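Local coordinates for protein CT398 (Chlamydia trachomatis, PDB 4ILO) that is of unknown function but joins a long coiled-coil hairpin to a zinc ribbon domain, suggesting a possible role in binding DNA or RNA, at residues N140-S143 with A144-E148. Residues are numbered along the deposited sequence; the frame is centred on the assembly and turned at random.
Sequences NSSS and AIEEE
E146 folds its side chain back over the preceding turn of its own helix, laying CG 3.3 Å from the carbonyl O of S142 and bringing its carboxylate up to the serine hydroxyl. S142 OG donates to E146 OE1 over 2.7 Å and meets it nearly along the C-O axis; the same hydroxyl is also hydrogen-bonded to E139 O, so the two acceptors probably share its single proton. The glutamate gets there with CG beside its backbone N (chi1 -66°) and the chain extended beyond. Backbone bonds tie the same turn: E146 N to S142 O at 2.9 Å, and E147 N to S143 O at 3.1 Å. Two residues earlier a water stands in for the direct i to i+4 bond, donating to N140 O at 2.8 Å and accepting from A144 N at 3.2 Å. Here S142 has a phi of -115°, well off the usual helical value. I145 reaches back with CD1, 3.4 Å from S141 O. Salt bridges to K42 and R150 also hold the E146 carboxylate, while E147 turns its own to R150 and R154. All this lies about two-thirds of the way along helix 90-171 of the coiled-coil hairpin, where S142, I145 and E146 pack on I38, and E146 also on L35, of helix 2-86.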
loop_
_atom_site.group_PDB
_atom_site.type_symbol
_atom_site.label_atom_id
_atom_site.label_comp_id
_atom_site.label_asym_id
_atom_site.label_seq_id
_atom_site.Cartn_x
_atom_site.Cartn_y
_atom_site.Cartn_z
ATOM N N ASN A 140 -15.304 0.151 8.026
ATOM C CA ASN A 140 -15.776 0.699 9.291
ATOM C C ASN A 140 -14.662 0.710 10.339
ATOM O O ASN A 140 -14.452 1.716 11.009
ATOM C CB ASN A 140 -17.009 -0.069 9.775
ATOM C CG ASN A 140 -17.603 0.523 11.053
ATOM O OD1 ASN A 140 -18.543 1.337 11.011
ATOM N ND2 ASN A 140 -17.055 0.116 12.202
ATOM N N SER A 141 -13.941 -0.407 10.507
ATOM C CA SER A 141 -12.927 -0.477 11.548
ATOM C C SER A 141 -11.775 0.468 11.284
ATOM O O SER A 141 -10.972 0.713 12.190
ATOM C CB SER A 141 -12.345 -1.885 11.650
ATOM O OG SER A 141 -13.193 -2.702 12.431
ATOM N N SER A 142 -11.667 0.997 10.073
ATOM C CA SER A 142 -10.464 1.698 9.687
ATOM C C SER A 142 -10.671 3.175 9.431
ATOM O O SER A 142 -9.687 3.910 9.371
ATOM C CB SER A 142 -9.870 1.054 8.421
ATOM O OG SER A 142 -10.549 1.500 7.259
ATOM N N SER A 143 -11.906 3.643 9.254
ATOM C CA SER A 143 -12.046 5.023 8.810
ATOM C C SER A 143 -11.555 5.999 9.876
ATOM O O SER A 143 -10.954 7.037 9.554
ATOM C CB SER A 143 -13.499 5.303 8.419
ATOM O OG SER A 143 -14.317 5.224 9.553
ATOM N N ALA A 144 -11.803 5.697 11.154
ATOM C CA ALA A 144 -11.344 6.599 12.208
ATOM C C ALA A 144 -9.830 6.615 12.282
ATOM O O ALA A 144 -9.214 7.639 12.619
ATOM C CB ALA A 144 -11.920 6.163 13.558
ATOM N N ILE A 145 -9.214 5.483 11.978
ATOM C CA ILE A 145 -7.764 5.403 12.029
ATOM C C ILE A 145 -7.168 6.196 10.880
ATOM O O ILE A 145 -6.230 6.977 11.069
ATOM C CB ILE A 145 -7.355 3.915 12.040
ATOM C CG1 ILE A 145 -7.767 3.341 13.399
ATOM C CG2 ILE A 145 -5.860 3.738 11.811
ATOM C CD1 ILE A 145 -7.991 1.878 13.438
ATOM N N GLU A 146 -7.757 6.069 9.685
ATOM C CA GLU A 146 -7.212 6.770 8.532
ATOM C C GLU A 146 -7.307 8.260 8.716
ATOM O O GLU A 146 -6.391 8.996 8.326
ATOM C CB GLU A 146 -7.965 6.408 7.266
ATOM C CG GLU A 146 -7.816 4.972 6.826
ATOM C CD GLU A 146 -8.821 4.628 5.727
ATOM O OE1 GLU A 146 -9.480 3.572 5.837
ATOM O OE2 GLU A 146 -8.964 5.436 4.776
ATOM N N GLU A 147 -8.427 8.744 9.246
ATOM C CA GLU A 147 -8.537 10.182 9.386
ATOM C C GLU A 147 -7.571 10.686 10.450
ATOM O O GLU A 147 -6.992 11.776 10.309
ATOM C CB GLU A 147 -9.980 10.605 9.655
ATOM C CG GLU A 147 -10.560 11.516 8.537
ATOM C CD GLU A 147 -9.715 12.778 8.250
ATOM O OE1 GLU A 147 -9.498 13.611 9.175
ATOM O OE2 GLU A 147 -9.274 12.941 7.081
ATOM N N GLU A 148 -7.352 9.898 11.503
ATOM C CA GLU A 148 -6.390 10.326 12.509
ATOM C C GLU A 148 -4.972 10.332 11.943
ATOM O O GLU A 148 -4.152 11.186 12.305
ATOM C CB GLU A 148 -6.487 9.435 13.745
ATOM C CG GLU A 148 -5.371 9.726 14.744
ATOM C CD GLU A 148 -5.418 8.817 15.952
ATOM O OE1 GLU A 148 -6.525 8.289 16.248
ATOM O OE2 GLU A 148 -4.347 8.642 16.593
HETATM O O HOH W 1 -13.798 3.826 12.743
#